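Polyphosphate:AMP phosphotransferase (Meiothermus ruber H328, PDB 5O6M) uses inorganic polyphosphate as phosphate donor to convert AMP to ADP and ADP to ATP, and also accepts other nucleoside mono- and diphosphates. Local coordinates at residues Ile163-Glu174 and Tyr221-Asn230. The protein carries 1 engineered substitution. Sequence-based numbering, arbitrary orientation.
Sequences ILKFFLHISKDE and YAPWYVIPAN
Lys-165 and Trp-224 pair where strand 161-169 runs parallel to strand 224-228, an outermost strand of the five-stranded parallel sheet in the P-loop kinase fold of the PPK2 family. The lysine chain crosses the indole at about a right angle: CB lies over the rim of one face, and CE makes a CH-pi contact 3.6 Å from the centroid of the five-membered ring. A bend at chi3 (-69°) lays CE over the ring and brings NZ to Ala-222 O for a weak hydrogen bond of 2.9 Å; NZ also has a salt bridge to Glu-153 and a hydrogen bond to Tyr-125. With an alanine in place of Trp-224, the lysine methylenes would probably lose their cover and Thr-217 OG1 its indole N-H partner. On the other sheet face, the Phe-166 and Tyr-225 side chains point the same way, ring planes 27° apart but slid until they barely overlap, and Ile-227 CG1 meets the Phe-166 edge 3.8 Å from CD1. Alternating backbone bonds, such as Phe-167 N to Tyr-225 O (2.9 Å), join the strands. Beyond them, the Asn-230 amide grips the start of helix 172-183: OD1 accepts Ser-171 N on an in-plane lone pair, while ND2 donates to the N-cap oxygen Ser-171 OG at 3.2 Å.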
# COMPACT_ATOMS: atom_id res chain seq x y z
N ILE D 163 -20.79 11.16 -1.38
CA ILE D 163 -20.72 10.18 -2.46
C ILE D 163 -21.61 10.62 -3.60
O ILE D 163 -22.81 10.85 -3.41
CB ILE D 163 -21.12 8.78 -1.97
CG1 ILE D 163 -20.23 8.34 -0.81
CG2 ILE D 163 -21.04 7.77 -3.12
CD1 ILE D 163 -20.66 7.02 -0.19
N LEU D 164 -21.03 10.73 -4.79
CA LEU D 164 -21.79 10.96 -6.01
C LEU D 164 -21.48 9.84 -6.99
O LEU D 164 -20.31 9.55 -7.27
CB LEU D 164 -21.43 12.32 -6.65
CG LEU D 164 -21.80 13.59 -5.89
CD1 LEU D 164 -22.05 14.74 -6.86
CD2 LEU D 164 -23.00 13.36 -4.99
N LYS D 165 -22.53 9.21 -7.51
CA LYS D 165 -22.38 8.15 -8.49
C LYS D 165 -23.06 8.58 -9.79
O LYS D 165 -24.23 8.95 -9.78
CB LYS D 165 -22.96 6.83 -7.97
CG LYS D 165 -22.27 6.34 -6.69
CD LYS D 165 -22.89 5.06 -6.15
CE LYS D 165 -24.28 5.28 -5.60
NZ LYS D 165 -24.76 4.06 -4.88
N PHE D 166 -22.30 8.55 -10.88
CA PHE D 166 -22.78 8.98 -12.18
C PHE D 166 -22.75 7.80 -13.14
O PHE D 166 -21.70 7.18 -13.34
CB PHE D 166 -21.93 10.12 -12.74
CG PHE D 166 -22.00 11.39 -11.93
CD1 PHE D 166 -23.08 12.25 -12.06
CD2 PHE D 166 -20.99 11.73 -11.05
CE1 PHE D 166 -23.16 13.42 -11.32
CE2 PHE D 166 -21.06 12.89 -10.30
CZ PHE D 166 -22.14 13.74 -10.44
N PHE D 167 -23.91 7.47 -13.71
CA PHE D 167 -23.99 6.57 -14.85
C PHE D 167 -24.15 7.44 -16.10
O PHE D 167 -25.17 8.10 -16.27
CB PHE D 167 -25.14 5.58 -14.71
CG PHE D 167 -25.28 4.64 -15.87
CD1 PHE D 167 -24.25 3.77 -16.20
CD2 PHE D 167 -26.43 4.62 -16.63
CE1 PHE D 167 -24.37 2.89 -17.26
CE2 PHE D 167 -26.56 3.75 -17.71
CZ PHE D 167 -25.53 2.88 -18.02
N LEU D 168 -23.12 7.47 -16.95
CA LEU D 168 -23.20 8.19 -18.22
C LEU D 168 -23.91 7.29 -19.23
O LEU D 168 -23.37 6.25 -19.63
CB LEU D 168 -21.82 8.61 -18.71
CG LEU D 168 -20.92 9.30 -17.68
CD1 LEU D 168 -19.56 9.62 -18.30
CD2 LEU D 168 -21.57 10.55 -17.11
N HIS D 169 -25.10 7.70 -19.66
CA HIS D 169 -26.04 6.83 -20.36
C HIS D 169 -26.04 7.16 -21.85
O HIS D 169 -26.51 8.22 -22.27
CB HIS D 169 -27.44 7.00 -19.77
CG HIS D 169 -28.45 6.04 -20.31
ND1 HIS D 169 -28.13 4.75 -20.67
CD2 HIS D 169 -29.78 6.18 -20.56
CE1 HIS D 169 -29.22 4.13 -21.10
NE2 HIS D 169 -30.23 4.98 -21.05
N ILE D 170 -25.48 6.25 -22.65
CA ILE D 170 -25.49 6.39 -24.10
C ILE D 170 -26.34 5.27 -24.69
O ILE D 170 -26.61 4.24 -24.06
CB ILE D 170 -24.07 6.37 -24.71
CG1 ILE D 170 -23.40 5.02 -24.45
CG2 ILE D 170 -23.23 7.52 -24.17
CD1 ILE D 170 -22.18 4.78 -25.32
N SER D 171 -26.78 5.49 -25.92
CA SER D 171 -27.58 4.53 -26.66
C SER D 171 -26.69 3.51 -27.37
O SER D 171 -25.48 3.70 -27.53
CB SER D 171 -28.46 5.24 -27.68
OG SER D 171 -27.65 5.88 -28.64
N LYS D 172 -27.31 2.41 -27.81
CA LYS D 172 -26.56 1.37 -28.49
C LYS D 172 -25.98 1.88 -29.81
O LYS D 172 -24.85 1.55 -30.17
CB LYS D 172 -27.44 0.15 -28.75
CG LYS D 172 -26.69 -1.03 -29.34
CD LYS D 172 -27.58 -2.25 -29.51
CE LYS D 172 -26.80 -3.40 -30.13
NZ LYS D 172 -27.54 -4.70 -30.07
N ASP D 173 -26.76 2.68 -30.54
CA ASP D 173 -26.27 3.23 -31.80
C ASP D 173 -25.20 4.30 -31.56
O ASP D 173 -24.25 4.42 -32.34
CB ASP D 173 -27.43 3.80 -32.61
CG ASP D 173 -26.97 4.77 -33.69
OD1 ASP D 173 -26.32 4.32 -34.66
OD2 ASP D 173 -27.26 5.98 -33.57
N GLU D 174 -25.35 5.08 -30.49
CA GLU D 174 -24.32 6.07 -30.17
C GLU D 174 -22.99 5.41 -29.87
O GLU D 174 -21.93 5.88 -30.31
CB GLU D 174 -24.77 6.94 -29.00
CG GLU D 174 -23.69 7.93 -28.57
CD GLU D 174 -23.38 8.95 -29.66
OE1 GLU D 174 -24.26 9.21 -30.50
OE2 GLU D 174 -22.24 9.47 -29.67
N TYR D 221 -28.06 8.13 1.14
CA TYR D 221 -26.69 8.47 1.48
C TYR D 221 -25.72 8.29 0.32
O TYR D 221 -24.58 8.74 0.41
CB TYR D 221 -26.19 7.62 2.66
CG TYR D 221 -26.35 6.13 2.45
CD1 TYR D 221 -25.43 5.42 1.69
CD2 TYR D 221 -27.38 5.42 3.05
CE1 TYR D 221 -25.55 4.06 1.49
CE2 TYR D 221 -27.51 4.05 2.87
CZ TYR D 221 -26.59 3.38 2.09
OH TYR D 221 -26.70 2.02 1.89
N ALA D 222 -26.16 7.65 -0.78
CA ALA D 222 -25.29 7.39 -1.93
C ALA D 222 -26.13 7.33 -3.20
O ALA D 222 -26.38 6.25 -3.75
CB ALA D 222 -24.49 6.10 -1.73
N PRO D 223 -26.58 8.48 -3.69
CA PRO D 223 -27.48 8.48 -4.85
C PRO D 223 -26.76 8.18 -6.16
O PRO D 223 -25.59 8.51 -6.36
CB PRO D 223 -28.03 9.91 -4.86
CG PRO D 223 -26.91 10.72 -4.27
CD PRO D 223 -26.31 9.83 -3.19
N TRP D 224 -27.50 7.52 -7.06
CA TRP D 224 -27.10 7.40 -8.45
C TRP D 224 -27.73 8.52 -9.27
O TRP D 224 -28.90 8.86 -9.07
CB TRP D 224 -27.51 6.05 -9.03
CG TRP D 224 -26.53 4.95 -8.80
CD1 TRP D 224 -26.60 3.99 -7.83
CD2 TRP D 224 -25.35 4.67 -9.56
NE1 TRP D 224 -25.53 3.13 -7.93
CE2 TRP D 224 -24.74 3.53 -8.98
CE3 TRP D 224 -24.74 5.27 -10.66
CZ2 TRP D 224 -23.55 2.98 -9.47
CZ3 TRP D 224 -23.55 4.73 -11.15
CH2 TRP D 224 -22.98 3.60 -10.55
N TYR D 225 -26.96 9.07 -10.20
CA TYR D 225 -27.48 10.01 -11.19
C TYR D 225 -27.30 9.40 -12.57
O TYR D 225 -26.20 8.99 -12.93
CB TYR D 225 -26.76 11.36 -11.12
CG TYR D 225 -26.95 12.08 -9.81
CD1 TYR D 225 -28.03 12.93 -9.61
CD2 TYR D 225 -26.04 11.92 -8.78
CE1 TYR D 225 -28.19 13.60 -8.41
CE2 TYR D 225 -26.19 12.58 -7.58
CZ TYR D 225 -27.27 13.41 -7.40
OH TYR D 225 -27.41 14.07 -6.20
N VAL D 226 -28.40 9.32 -13.32
CA VAL D 226 -28.34 8.91 -14.72
C VAL D 226 -28.13 10.17 -15.55
O VAL D 226 -28.92 11.12 -15.46
CB VAL D 226 -29.62 8.17 -15.13
CG1 VAL D 226 -29.56 7.81 -16.61
CG2 VAL D 226 -29.80 6.92 -14.29
N ILE D 227 -27.07 10.18 -16.34
CA ILE D 227 -26.63 11.35 -17.08
C ILE D 227 -26.88 11.09 -18.56
O ILE D 227 -26.22 10.22 -19.16
CB ILE D 227 -25.15 11.68 -16.82
CG1 ILE D 227 -24.89 11.84 -15.32
CG2 ILE D 227 -24.73 12.93 -17.60
CD1 ILE D 227 -25.68 12.96 -14.67
N PRO D 228 -27.83 11.78 -19.20
CA PRO D 228 -27.94 11.69 -20.66
C PRO D 228 -26.61 12.08 -21.28
O PRO D 228 -26.18 13.24 -21.15
CB PRO D 228 -29.06 12.68 -21.00
CG PRO D 228 -29.82 12.87 -19.72
CD PRO D 228 -28.80 12.73 -18.62
N ALA D 229 -25.94 11.14 -21.93
CA ALA D 229 -24.55 11.33 -22.31
C ALA D 229 -24.30 11.16 -23.80
O ALA D 229 -23.14 11.08 -24.22
CB ALA D 229 -23.65 10.36 -21.52
N ASN D 230 -25.36 11.10 -24.62
CA ASN D 230 -25.13 11.09 -26.06
C ASN D 230 -24.53 12.40 -26.55
O ASN D 230 -23.80 12.42 -27.55
CB ASN D 230 -26.43 10.78 -26.80
CG ASN D 230 -26.69 9.29 -26.94
OD1 ASN D 230 -25.96 8.46 -26.38
ND2 ASN D 230 -27.72 8.94 -27.70